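Local atomic coordinates of putative iron-regulated protein A (Parabacteroides distasonis ATCC 8503, PDB entry 4ECG), a protein that binds calcium ions and, as an imelysin-like member of the M75 peptidase family, may take part in iron uptake. Residues 294-299 against 333-338; 338-343 against 359-364; 94-99 against 235-240; 17-22 against 323-328; 242-247 against 367-372. One frame throughout, in Å; residues are numbered along the deposited sequence.

Contact 1. Residues 294-299 against 333-338; sequences SIKNAY and QIDKTI
Lys-296 and Ile-334 meet where helix 284-300 runs antiparallel to helix 324-343 in the helical bundle of this imelysin-like protein. The axes of segments 294-299 and 333-338 come within 10.4 Å at 163° between their N-to-C directions, a wide spacing bridged by long and branched side chains. Lys-296 holds CG anti to the backbone N (chi1 -170°) and stays extended beyond it, which carries its methylenes across Ile-334 to Asp-335. Its CB and CG lie against the CG2 methyl of Ile-334, with Lys-296 CG 3.6 Å from Ile-334 CG2. Farther out, Lys-296 CD touches Ile-338 CD1 at 3.8 Å, the two chains crossing at about a right angle. The arm ends in a salt bridge, Lys-296 NZ to Asp-335 OD1 at 3.1 Å, in which the carboxylate oxygen uses its syn lone pair. The other branch of Ile-334 carries CD1 to the Tyr-299 ring, which it meets obliquely, 3.8 Å from Tyr-299 CD2. The Tyr-299 hydroxyl bonds to Asp-327, two turns before Ile-334 on the same helix. On the buried side, Ile-295 packs on Met-239, Ile-242 and Leu-368, tying in helices 239-259 and 355-377. On the second helix, Thr-337 OG1 bonds back to Gln-333 O at 2.7 Å, from the opposite face of the carbonyl plane to Thr-337 N. Ile-334 and Tyr-299 inside, with the Lys-296 and Asp-335 pair at the more exposed margin, make this the typical seam between antiparallel amphipathic helices of a bundle.

Contact 2. Residues 338-343 against 359-364; sequences IDAINA and NTATEA
Ala-340 and Ala-361 bring the C-terminal part of helix 324-343 close to helix 355-377. The CA atoms of Ala-340 and Ala-361 are 4.7 Å apart, and the segment axes approach to 8.2 Å at 152° between their N-to-C directions. The Ala-340 methyl sits on the backbone opposite, its CB 3.6 Å from Ala-361 CA, and the two methyls pass alongside with CB to CB of Ala-340 and Ala-361 at 4.0 Å. Ala-361 CB in turn lies near the carbonyl oxygen of Ala-340. Thr-360 borders this pair. From its CB, which points toward the other helix, the branches part: CG2, anti to the backbone N, reaches the Ala-340 methyl, with Thr-360 CG2 to Ala-340 CB at 4.1 Å, while OG1 turns back to its own helix and bonds to the backbone oxygen of Glu-356. One turn on from Thr-360, Ala-364 CB is a looser neighbour, 4.5 Å from Ala-340 CB. No hydrogen bond crosses between the segments; the join is purely van der Waals. Such close spacing through small residues is typical of an alanine-mediated antiparallel helix pair in a helical bundle.

Contact 3. Residues 94-99 against 235-240; sequences FLFGVA and GNNGMA
Asn-237 lies against Leu-95 and Phe-96, with contacts from both its backbone and its side chain. The tight part is centred on its carbonyl: Leu-95 N donates to Asn-237 O at 3.0 Å, nearly along the C=O axis though bent at the hydrogen (138°), and Phe-96 N adds a weak bond to the same oxygen at 3.4 Å. Alongside, the Asn-237 amide lies against the start of the Phe-96 side chain, Asn-237 OD1 lying 3.2 Å from Phe-96 CB, with amide and ring planes 53° apart. Asn-237 holds CG between its backbone N and carbonyl carbon (chi1 58°), which turns OD1 to Phe-96 and to Asn-234 ND2, its hydrogen-bond donor. The Phe-96 ring continues inward, its edge 4.1 Å from Gly-238 CA where CE2 passes, and it is buried among Phe-39, Trp-195, Tyr-208 and Met-212. The outer side is looser: the Leu-95 side chain, partly exposed, meets Asn-237 only through its CB, 4.0 Å from Asn-237 CB. With an alanine here, Asn-234 ND2 would probably lose its acceptor and a gap would open beside Phe-96 CB. Both loops lead into helices, with Gly-97 and Gly-238 at the N-cap positions. The Leu-95 side chain is about 6 Å from a calcium ion held by Glu-92 and Asp-109, so the contact is a loop-to-loop join between helix starts, bordering a metal site.

Contact 4. Residues 17-22 against 323-328; sequences KNLPAD and NPTLDS
Asn-323 is the N-cap of helix 324-343, and its side chain also ties the N-terminal loop 17-22 to that helix start through Pro-20 and Asp-22. Hydrogen bonds come first. The amide nitrogen spends its two N-H groups on the loop: Asn-323 ND2 donates to Pro-20 O at 2.9 Å, from above the carbonyl plane, and to Asp-22 OD1 at 3.1 Å. The second bond is nearly straight (172°), lies in the amide plane and uses the anti lone pair of the carboxylate, whose plane stands almost perpendicular to the amide. On its other side, Asn-323 OD1 caps the helix, accepting from Leu-326 N at 3.1 Å and, weakly, from Thr-325 N. With chi1 at -171° the amide is turned to serve loop and helix together. A leucine in its place would probably leave Leu-326 N uncapped and Pro-20 O and Asp-22 OD1 without this donor, weakening the hold on the loop. Charge enters through Asp-22 OD1, which has a second partner in the salt bridge to Lys-378. Apolar contacts make up the remainder: Leu-19 CD2 rests 3.8 Å from Leu-326 CB, and both leucines also pack on Val-374 of helix 355-377. The Pro-20 ring covers Thr-325, Pro-20 CD lying 3.8 Å from Thr-325 CG2 and Pro-20 CG 3.3 Å from Thr-325 OG1.

Contact 5. Residues 242-247 against 367-372; sequences ISNEVG and DLTTGL
The Ser-243 hydroxymethyl overlaps Thr-369 OG1, with Ser-243 OG 2.6 Å from Thr-369 OG1, a short hydrogen bond in which either could be the donor. The segments 242-247 and 367-372 belong to helices 239-259 and 355-377, which run antiparallel here at 165° with axes 8.5 Å apart; the small serine permits the close approach. Its OG, held between backbone N and carbonyl carbon (chi1 62°), also bonds to Ala-240 O in the preceding turn. Thr-369 OG1 likewise reaches back to Cys-365 O, so each hydroxyl joins its own helix as well as the other. Asn-244 N lies 3.2 Å from Thr-369 OG1 but at too poor an angle to be a bond. Apolar groups flank the polar pair: Leu-368 CG is 4.1 Å from Ser-243 CB, and Leu-372 CD1 is 3.7 Å from Ser-243 OG. Ile-295 of helix 284-300 packs on both Ser-243 and Leu-368, covering the contact from the bundle interior. Asn-244 continues the contact to the exposed side, its CB beside the threonine hydroxyl. Ser-248, one turn on, and Asp-253 farther along form a calcium site, whose ion is about 8 Å from the Asn-244 side chain. Two hydroxyl protons serve three links, the one between helices and the two to backbone carbonyls, so at any moment one link must lack a proton, and the hydrogens may be shared between two arrangements.

In the fold
From the N terminus, loop 17-22 opens contact 4, which closes only at 323-328, so that nearly the whole bundle lies in between. Within that span, contact 3 opens at 94-99 and closes at 235-240, wholly nested. Contact 5 opens just afterwards at 242-247, and contact 1 at 294-299; both cross contact 4, because they close beyond it. Contact 1 closes at 333-338, and contact 2, sharing Ile-338, runs in series with it from 338-343 to 359-364. Both nest inside contact 5, closed at 367-372. Together they tie helices 239-259, 284-300, 324-343 and 355-377 into one group, joined to the N-terminal loop and the 94-99 loop.

Contact 1. Residues 294-299 against 333-338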
# COMPACT_ATOMS: atom_id res chain seq x y z
N SER A 294 3.13 -3.17 -6.90
CA SER A 294 3.13 -4.28 -5.96
C SER A 294 2.61 -5.57 -6.60
O SER A 294 3.21 -6.63 -6.38
CB SER A 294 2.27 -3.94 -4.73
OG SER A 294 2.46 -4.89 -3.71
N ILE A 295 1.54 -5.47 -7.39
CA ILE A 295 1.01 -6.67 -8.09
C ILE A 295 2.03 -7.22 -9.10
O ILE A 295 2.25 -8.43 -9.23
CB ILE A 295 -0.31 -6.35 -8.85
CG1 ILE A 295 -1.43 -5.93 -7.89
CG2 ILE A 295 -0.74 -7.55 -9.66
CD1 ILE A 295 -2.70 -5.47 -8.58
N LYS A 296 2.64 -6.29 -9.81
CA LYS A 296 3.54 -6.55 -10.90
C LYS A 296 4.77 -7.27 -10.39
O LYS A 296 5.19 -8.26 -10.96
CB LYS A 296 3.92 -5.24 -11.60
CG LYS A 296 4.68 -5.43 -12.90
CD LYS A 296 4.91 -4.12 -13.64
CE LYS A 296 5.70 -4.30 -14.91
NZ LYS A 296 6.08 -3.00 -15.52
N ASN A 297 5.31 -6.77 -9.31
CA ASN A 297 6.45 -7.39 -8.63
C ASN A 297 6.12 -8.78 -8.21
O ASN A 297 6.94 -9.68 -8.38
CB ASN A 297 6.81 -6.57 -7.38
CG ASN A 297 7.46 -5.23 -7.71
OD1 ASN A 297 7.82 -4.91 -8.89
ND2 ASN A 297 7.64 -4.41 -6.65
N ALA A 298 4.92 -8.93 -7.62
CA ALA A 298 4.43 -10.22 -7.14
C ALA A 298 4.32 -11.24 -8.28
O ALA A 298 4.65 -12.41 -8.07
CB ALA A 298 3.04 -10.10 -6.47
N TYR A 299 3.82 -10.81 -9.44
CA TYR A 299 3.46 -11.71 -10.52
C TYR A 299 4.73 -12.16 -11.24
O TYR A 299 4.81 -13.30 -11.70
CB TYR A 299 2.53 -10.98 -11.53
CG TYR A 299 1.95 -11.83 -12.64
CD1 TYR A 299 1.02 -12.79 -12.38
CD2 TYR A 299 2.34 -11.66 -13.98
CE1 TYR A 299 0.53 -13.59 -13.39
CE2 TYR A 299 1.83 -12.45 -15.00
CZ TYR A 299 0.91 -13.41 -14.69
OH TYR A 299 0.35 -14.23 -15.66
N GLN A 333 -2.44 -6.38 -19.12
CA GLN A 333 -3.35 -5.71 -18.22
C GLN A 333 -2.64 -5.00 -17.07
O GLN A 333 -3.10 -3.94 -16.65
CB GLN A 333 -4.39 -6.69 -17.65
CG GLN A 333 -5.61 -6.04 -17.05
CD GLN A 333 -6.41 -5.22 -18.05
OE1 GLN A 333 -6.69 -5.66 -19.16
NE2 GLN A 333 -6.84 -4.02 -17.62
N ILE A 334 -1.58 -5.59 -16.53
CA ILE A 334 -0.80 -4.92 -15.45
C ILE A 334 -0.30 -3.57 -16.01
O ILE A 334 -0.52 -2.49 -15.45
CB ILE A 334 0.38 -5.81 -14.91
CG1 ILE A 334 -0.19 -7.00 -14.11
CG2 ILE A 334 1.34 -4.99 -14.05
CD1 ILE A 334 0.70 -8.23 -14.02
N ASP A 335 0.34 -3.65 -17.17
CA ASP A 335 0.85 -2.44 -17.84
C ASP A 335 -0.26 -1.45 -18.28
O ASP A 335 -0.08 -0.26 -18.17
CB ASP A 335 1.74 -2.84 -19.01
CG ASP A 335 3.19 -3.23 -18.56
OD1 ASP A 335 3.53 -3.18 -17.36
OD2 ASP A 335 3.99 -3.60 -19.44
N LYS A 336 -1.41 -1.94 -18.72
CA LYS A 336 -2.54 -1.06 -19.09
C LYS A 336 -3.07 -0.30 -17.85
O LYS A 336 -3.48 0.85 -17.93
CB LYS A 336 -3.63 -1.93 -19.69
CG LYS A 336 -4.53 -1.30 -20.73
CD LYS A 336 -5.36 -2.42 -21.40
CE LYS A 336 -6.82 -2.02 -21.63
NZ LYS A 336 -7.66 -3.14 -22.13
N THR A 337 -3.01 -0.93 -16.69
CA THR A 337 -3.60 -0.37 -15.48
C THR A 337 -2.69 0.72 -14.95
O THR A 337 -3.17 1.77 -14.60
CB THR A 337 -3.88 -1.47 -14.42
OG1 THR A 337 -4.66 -2.51 -15.02
CG2 THR A 337 -4.59 -0.88 -13.17
N ILE A 338 -1.37 0.45 -14.94
CA ILE A 338 -0.35 1.43 -14.56
C ILE A 338 -0.36 2.60 -15.53
O ILE A 338 -0.31 3.75 -15.13
CB ILE A 338 1.07 0.79 -14.55
CG1 ILE A 338 1.20 -0.24 -13.44
CG2 ILE A 338 2.19 1.82 -14.37
CD1 ILE A 338 2.37 -1.24 -13.62

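Contact 2. Residues 338-343 against 359-364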
# COMPACT_ATOMS: atom_id res chain seq x y z
N ILE A 338 -1.37 0.45 -14.94
CA ILE A 338 -0.35 1.43 -14.56
C ILE A 338 -0.36 2.60 -15.53
O ILE A 338 -0.31 3.75 -15.13
CB ILE A 338 1.07 0.79 -14.55
CG1 ILE A 338 1.20 -0.24 -13.44
CG2 ILE A 338 2.19 1.82 -14.37
CD1 ILE A 338 2.37 -1.24 -13.62
N ASP A 339 -0.39 2.32 -16.83
CA ASP A 339 -0.40 3.41 -17.80
C ASP A 339 -1.66 4.30 -17.62
O ASP A 339 -1.56 5.52 -17.75
CB ASP A 339 -0.31 2.87 -19.26
CG ASP A 339 1.09 2.24 -19.60
OD1 ASP A 339 2.08 2.23 -18.82
OD2 ASP A 339 1.20 1.74 -20.70
N ALA A 340 -2.82 3.69 -17.32
CA ALA A 340 -4.09 4.41 -17.14
C ALA A 340 -4.02 5.28 -15.87
O ALA A 340 -4.41 6.41 -15.88
CB ALA A 340 -5.27 3.45 -17.07
N ILE A 341 -3.45 4.74 -14.80
CA ILE A 341 -3.30 5.52 -13.60
C ILE A 341 -2.41 6.71 -13.90
O ILE A 341 -2.83 7.81 -13.60
CB ILE A 341 -2.77 4.71 -12.40
CG1 ILE A 341 -3.80 3.66 -11.97
CG2 ILE A 341 -2.44 5.66 -11.27
CD1 ILE A 341 -3.31 2.51 -11.09
N ASN A 342 -1.24 6.51 -14.55
CA ASN A 342 -0.30 7.58 -14.89
C ASN A 342 -0.86 8.67 -15.83
O ASN A 342 -0.39 9.79 -15.83
CB ASN A 342 1.00 7.03 -15.52
CG ASN A 342 1.89 6.26 -14.55
OD1 ASN A 342 1.77 6.38 -13.35
ND2 ASN A 342 2.79 5.44 -15.11
N ALA A 343 -1.85 8.34 -16.65
CA ALA A 343 -2.42 9.29 -17.60
C ALA A 343 -3.43 10.23 -16.91
O ALA A 343 -3.79 11.27 -17.49
CB ALA A 343 -3.08 8.55 -18.79
N ASN A 359 -12.03 6.88 -15.92
CA ASN A 359 -12.78 5.69 -16.32
C ASN A 359 -11.95 4.61 -16.91
O ASN A 359 -12.15 3.46 -16.56
CB ASN A 359 -13.96 6.03 -17.26
CG ASN A 359 -15.09 6.78 -16.53
OD1 ASN A 359 -15.08 6.86 -15.30
ND2 ASN A 359 -16.04 7.38 -17.29
N THR A 360 -11.01 4.95 -17.79
CA THR A 360 -10.06 3.96 -18.35
C THR A 360 -9.30 3.31 -17.17
O THR A 360 -9.03 2.10 -17.16
CB THR A 360 -9.09 4.66 -19.32
OG1 THR A 360 -9.87 5.35 -20.31
CG2 THR A 360 -8.07 3.70 -20.02
N ALA A 361 -8.99 4.13 -16.17
CA ALA A 361 -8.20 3.68 -15.03
C ALA A 361 -9.04 2.74 -14.18
O ALA A 361 -8.63 1.64 -13.88
CB ALA A 361 -7.72 4.89 -14.22
N THR A 362 -10.26 3.15 -13.83
CA THR A 362 -11.11 2.26 -12.99
C THR A 362 -11.58 1.00 -13.74
O THR A 362 -11.63 -0.07 -13.16
CB THR A 362 -12.31 2.99 -12.38
OG1 THR A 362 -13.17 3.44 -13.42
CG2 THR A 362 -11.83 4.23 -11.57
N GLU A 363 -11.87 1.09 -15.03
CA GLU A 363 -12.10 -0.13 -15.83
C GLU A 363 -10.88 -1.03 -15.94
O GLU A 363 -11.02 -2.24 -16.04
CB GLU A 363 -12.57 0.18 -17.24
CG GLU A 363 -13.96 0.80 -17.30
CD GLU A 363 -14.17 1.63 -18.56
OE1 GLU A 363 -13.59 1.27 -19.63
OE2 GLU A 363 -14.90 2.65 -18.49
N ALA A 364 -9.69 -0.47 -15.92
CA ALA A 364 -8.51 -1.31 -16.04
C ALA A 364 -8.25 -2.05 -14.71
O ALA A 364 -7.83 -3.23 -14.73
CB ALA A 364 -7.31 -0.49 -16.46

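Contact 3. Residues 94-99 against 235-240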
# COMPACT_ATOMS: atom_id res chain seq x y z
N PHE A 94 0.47 -7.56 -0.70
CA PHE A 94 0.67 -8.54 0.33
C PHE A 94 0.51 -8.01 1.78
O PHE A 94 1.43 -8.00 2.60
CB PHE A 94 2.01 -9.27 0.14
CG PHE A 94 3.17 -8.38 -0.18
CD1 PHE A 94 3.43 -8.01 -1.48
CD2 PHE A 94 4.03 -7.95 0.80
CE1 PHE A 94 4.56 -7.24 -1.79
CE2 PHE A 94 5.11 -7.19 0.51
CZ PHE A 94 5.40 -6.83 -0.79
N LEU A 95 -0.72 -7.58 2.07
CA LEU A 95 -1.08 -7.10 3.40
C LEU A 95 -1.43 -8.27 4.30
O LEU A 95 -1.65 -8.09 5.51
CB LEU A 95 -2.27 -6.15 3.33
CG LEU A 95 -1.92 -4.75 2.84
CD1 LEU A 95 -3.23 -4.08 2.45
CD2 LEU A 95 -1.13 -4.01 3.94
N PHE A 96 -1.50 -9.47 3.72
CA PHE A 96 -1.67 -10.67 4.56
C PHE A 96 -0.47 -10.85 5.44
O PHE A 96 0.57 -10.28 5.18
CB PHE A 96 -1.93 -11.93 3.76
CG PHE A 96 -0.99 -12.17 2.64
CD1 PHE A 96 0.20 -12.80 2.86
CD2 PHE A 96 -1.31 -11.78 1.34
CE1 PHE A 96 1.07 -13.09 1.80
CE2 PHE A 96 -0.44 -12.02 0.28
CZ PHE A 96 0.74 -12.69 0.50
N GLY A 97 -0.61 -11.66 6.48
CA GLY A 97 0.51 -11.91 7.36
C GLY A 97 0.64 -10.80 8.38
O GLY A 97 -0.34 -10.42 8.99
N VAL A 98 1.83 -10.29 8.61
CA VAL A 98 2.05 -9.48 9.79
C VAL A 98 1.24 -8.16 9.70
O VAL A 98 0.66 -7.72 10.68
CB VAL A 98 3.56 -9.25 10.05
CG1 VAL A 98 3.81 -8.45 11.33
CG2 VAL A 98 4.31 -10.56 10.14
N ALA A 99 1.21 -7.54 8.53
CA ALA A 99 0.49 -6.28 8.35
C ALA A 99 -0.98 -6.41 8.84
O ALA A 99 -1.49 -5.56 9.59
CB ALA A 99 0.57 -5.79 6.91
N GLY A 235 -8.31 -11.87 -2.51
CA GLY A 235 -9.12 -10.67 -2.67
C GLY A 235 -9.38 -9.87 -1.41
O GLY A 235 -9.98 -8.76 -1.49
N ASN A 236 -9.04 -10.43 -0.25
CA ASN A 236 -9.17 -9.68 1.03
C ASN A 236 -7.97 -8.76 1.22
O ASN A 236 -8.13 -7.54 1.40
CB ASN A 236 -9.23 -10.61 2.24
CG ASN A 236 -10.52 -11.40 2.29
OD1 ASN A 236 -11.30 -11.39 1.33
ND2 ASN A 236 -10.77 -12.09 3.45
N ASN A 237 -6.77 -9.36 1.12
CA ASN A 237 -5.52 -8.65 1.40
C ASN A 237 -4.31 -9.07 0.52
O ASN A 237 -3.14 -8.74 0.83
CB ASN A 237 -5.23 -8.86 2.87
CG ASN A 237 -5.12 -10.32 3.24
OD1 ASN A 237 -4.76 -11.16 2.42
ND2 ASN A 237 -5.46 -10.63 4.48
N GLY A 238 -4.60 -9.74 -0.60
CA GLY A 238 -3.58 -10.06 -1.59
C GLY A 238 -3.69 -9.30 -2.89
O GLY A 238 -4.20 -8.19 -2.93
N MSE A 239 -3.21 -9.90 -3.98
CA MSE A 239 -3.12 -9.18 -5.25
C MSE A 239 -4.49 -8.65 -5.73
O MSE A 239 -4.60 -7.47 -6.03
CB MSE A 239 -2.42 -10.02 -6.31
CG MSE A 239 -0.92 -10.24 -5.98
SE MSE A 239 -0.24 -11.89 -6.73
CE MSE A 239 0.21 -11.14 -8.44
N ALA A 240 -5.53 -9.49 -5.71
CA ALA A 240 -6.85 -9.05 -6.18
C ALA A 240 -7.48 -8.05 -5.22
O ALA A 240 -8.28 -7.23 -5.62
CB ALA A 240 -7.77 -10.23 -6.43

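Contact 4. Residues 17-22 against 323-328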
# COMPACT_ATOMS: atom_id res chain seq x y z
N LYS A 17 -12.66 -13.62 -19.48
CA LYS A 17 -13.89 -14.43 -19.35
C LYS A 17 -14.16 -15.30 -20.59
O LYS A 17 -15.17 -15.97 -20.64
CB LYS A 17 -15.10 -13.51 -19.06
CG LYS A 17 -15.27 -13.11 -17.57
CD LYS A 17 -15.89 -11.70 -17.34
CE LYS A 17 -17.40 -11.68 -17.00
NZ LYS A 17 -17.73 -10.64 -15.97
N ASN A 18 -13.27 -15.26 -21.58
CA ASN A 18 -13.39 -16.00 -22.87
C ASN A 18 -11.97 -16.42 -23.27
O ASN A 18 -11.33 -15.78 -24.11
CB ASN A 18 -14.00 -15.15 -24.00
CG ASN A 18 -15.41 -14.66 -23.69
OD1 ASN A 18 -16.39 -15.36 -23.94
ND2 ASN A 18 -15.51 -13.44 -23.16
N LEU A 19 -11.47 -17.46 -22.62
CA LEU A 19 -10.13 -17.94 -22.84
C LEU A 19 -10.16 -19.19 -23.70
O LEU A 19 -11.19 -19.88 -23.78
CB LEU A 19 -9.46 -18.24 -21.50
CG LEU A 19 -9.06 -17.02 -20.69
CD1 LEU A 19 -9.00 -17.44 -19.24
CD2 LEU A 19 -7.73 -16.42 -21.13
N PRO A 20 -9.01 -19.48 -24.35
CA PRO A 20 -8.87 -20.79 -24.99
C PRO A 20 -8.60 -21.83 -23.91
O PRO A 20 -8.32 -21.46 -22.74
CB PRO A 20 -7.64 -20.61 -25.90
CG PRO A 20 -6.80 -19.53 -25.24
CD PRO A 20 -7.79 -18.64 -24.52
N ALA A 21 -8.67 -23.09 -24.30
CA ALA A 21 -8.37 -24.24 -23.43
C ALA A 21 -7.00 -24.13 -22.75
O ALA A 21 -6.04 -23.65 -23.38
CB ALA A 21 -8.42 -25.51 -24.27
N ASP A 22 -6.90 -24.54 -21.48
CA ASP A 22 -5.57 -24.65 -20.83
C ASP A 22 -4.63 -25.58 -21.63
O ASP A 22 -5.11 -26.40 -22.43
CB ASP A 22 -5.67 -25.14 -19.38
CG ASP A 22 -6.22 -24.07 -18.41
OD1 ASP A 22 -6.50 -22.93 -18.88
OD2 ASP A 22 -6.39 -24.40 -17.19
N ASN A 323 -1.70 -21.63 -19.28
CA ASN A 323 -2.42 -21.03 -20.42
C ASN A 323 -1.72 -19.78 -20.96
O ASN A 323 -1.91 -18.71 -20.41
CB ASN A 323 -3.83 -20.69 -19.95
CG ASN A 323 -4.72 -20.27 -21.08
OD1 ASN A 323 -4.34 -19.42 -21.89
ND2 ASN A 323 -5.92 -20.85 -21.15
N PRO A 324 -0.91 -19.92 -22.04
CA PRO A 324 -0.16 -18.72 -22.56
C PRO A 324 -1.01 -17.46 -22.82
O PRO A 324 -0.51 -16.36 -22.61
CB PRO A 324 0.46 -19.22 -23.85
CG PRO A 324 0.58 -20.70 -23.68
CD PRO A 324 -0.57 -21.13 -22.79
N THR A 325 -2.26 -17.64 -23.22
CA THR A 325 -3.15 -16.53 -23.56
C THR A 325 -3.54 -15.76 -22.29
O THR A 325 -3.51 -14.55 -22.27
CB THR A 325 -4.40 -17.02 -24.33
OG1 THR A 325 -3.99 -17.77 -25.47
CG2 THR A 325 -5.27 -15.87 -24.82
N LEU A 326 -3.90 -16.47 -21.24
CA LEU A 326 -4.24 -15.85 -19.97
C LEU A 326 -3.04 -15.08 -19.46
O LEU A 326 -3.19 -13.94 -19.03
CB LEU A 326 -4.68 -16.91 -18.94
CG LEU A 326 -4.74 -16.48 -17.48
CD1 LEU A 326 -5.73 -15.35 -17.27
CD2 LEU A 326 -5.14 -17.71 -16.66
N ASP A 327 -1.85 -15.67 -19.50
CA ASP A 327 -0.65 -14.95 -19.04
C ASP A 327 -0.40 -13.67 -19.87
O ASP A 327 -0.09 -12.58 -19.36
CB ASP A 327 0.60 -15.82 -19.10
CG ASP A 327 1.86 -15.01 -18.89
OD1 ASP A 327 2.00 -14.47 -17.78
OD2 ASP A 327 2.69 -14.87 -19.81
N SER A 328 -0.52 -13.84 -21.18
CA SER A 328 -0.30 -12.76 -22.09
C SER A 328 -1.33 -11.67 -21.81
O SER A 328 -0.98 -10.50 -21.80
CB SER A 328 -0.38 -13.29 -23.50
OG SER A 328 -0.15 -12.25 -24.38

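Contact 5. Residues 242-247 against 367-372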
# COMPACT_ATOMS: atom_id res chain seq x y z
N ILE A 242 -5.92 -5.54 -3.71
CA ILE A 242 -5.39 -4.20 -4.00
C ILE A 242 -5.82 -3.67 -5.38
O ILE A 242 -6.21 -2.48 -5.48
CB ILE A 242 -3.88 -4.08 -3.79
CG1 ILE A 242 -3.46 -2.60 -3.79
CG2 ILE A 242 -3.10 -4.85 -4.84
CD1 ILE A 242 -4.10 -1.72 -2.72
N SER A 243 -5.86 -4.53 -6.43
CA SER A 243 -6.46 -4.10 -7.71
C SER A 243 -7.87 -3.59 -7.52
O SER A 243 -8.27 -2.54 -8.06
CB SER A 243 -6.44 -5.21 -8.76
OG SER A 243 -7.18 -6.34 -8.38
N ASN A 244 -8.66 -4.33 -6.75
CA ASN A 244 -10.04 -3.96 -6.55
C ASN A 244 -10.18 -2.70 -5.71
O ASN A 244 -11.09 -1.90 -5.94
CB ASN A 244 -10.76 -5.11 -5.92
CG ASN A 244 -12.20 -4.83 -5.68
OD1 ASN A 244 -12.94 -4.65 -6.62
ND2 ASN A 244 -12.59 -4.73 -4.42
N GLU A 245 -9.32 -2.53 -4.72
CA GLU A 245 -9.36 -1.37 -3.82
C GLU A 245 -8.93 -0.08 -4.53
O GLU A 245 -9.55 0.97 -4.35
CB GLU A 245 -8.47 -1.66 -2.60
CG GLU A 245 -8.14 -0.49 -1.65
CD GLU A 245 -9.20 -0.17 -0.59
OE1 GLU A 245 -10.31 -0.79 -0.65
OE2 GLU A 245 -8.90 0.71 0.31
N VAL A 246 -7.85 -0.15 -5.29
CA VAL A 246 -7.42 1.04 -6.10
C VAL A 246 -8.58 1.52 -7.01
O VAL A 246 -8.92 2.68 -7.04
CB VAL A 246 -6.15 0.78 -6.93
CG1 VAL A 246 -5.86 1.94 -7.84
CG2 VAL A 246 -4.96 0.50 -6.02
N GLY A 247 -9.19 0.60 -7.73
CA GLY A 247 -10.24 0.96 -8.70
C GLY A 247 -11.56 1.35 -8.06
O GLY A 247 -12.05 2.42 -8.30
N ASP A 367 -10.86 -4.95 -14.59
CA ASP A 367 -10.32 -6.05 -15.43
C ASP A 367 -9.06 -6.76 -14.83
O ASP A 367 -8.89 -7.93 -15.01
CB ASP A 367 -10.01 -5.54 -16.86
CG ASP A 367 -11.27 -5.12 -17.65
OD1 ASP A 367 -12.38 -5.59 -17.32
OD2 ASP A 367 -11.15 -4.34 -18.63
N LEU A 368 -8.18 -6.08 -14.11
CA LEU A 368 -7.00 -6.73 -13.53
C LEU A 368 -7.53 -7.63 -12.41
O LEU A 368 -7.08 -8.74 -12.24
CB LEU A 368 -6.03 -5.71 -12.96
CG LEU A 368 -4.70 -6.13 -12.34
CD1 LEU A 368 -3.96 -7.18 -13.20
CD2 LEU A 368 -3.87 -4.88 -12.14
N THR A 369 -8.55 -7.15 -11.70
CA THR A 369 -9.19 -7.96 -10.66
C THR A 369 -9.82 -9.24 -11.20
O THR A 369 -9.67 -10.28 -10.63
CB THR A 369 -10.25 -7.16 -9.93
OG1 THR A 369 -9.60 -6.04 -9.28
CG2 THR A 369 -11.00 -8.08 -8.89
N THR A 370 -10.55 -9.16 -12.29
CA THR A 370 -11.10 -10.34 -12.92
C THR A 370 -10.00 -11.31 -13.32
O THR A 370 -10.11 -12.51 -13.10
CB THR A 370 -11.88 -9.94 -14.17
OG1 THR A 370 -12.92 -9.06 -13.77
CG2 THR A 370 -12.50 -11.17 -14.86
N GLY A 371 -8.94 -10.78 -13.93
CA GLY A 371 -7.82 -11.60 -14.42
C GLY A 371 -7.12 -12.35 -13.30
O GLY A 371 -6.86 -13.56 -13.40
N LEU A 372 -6.81 -11.63 -12.22
CA LEU A 372 -6.22 -12.26 -11.05
C LEU A 372 -7.15 -13.34 -10.45
O LEU A 372 -6.67 -14.33 -9.99
CB LEU A 372 -5.86 -11.21 -9.99
CG LEU A 372 -4.78 -10.21 -10.40
CD1 LEU A 372 -4.92 -8.98 -9.51
CD2 LEU A 372 -3.42 -10.90 -10.36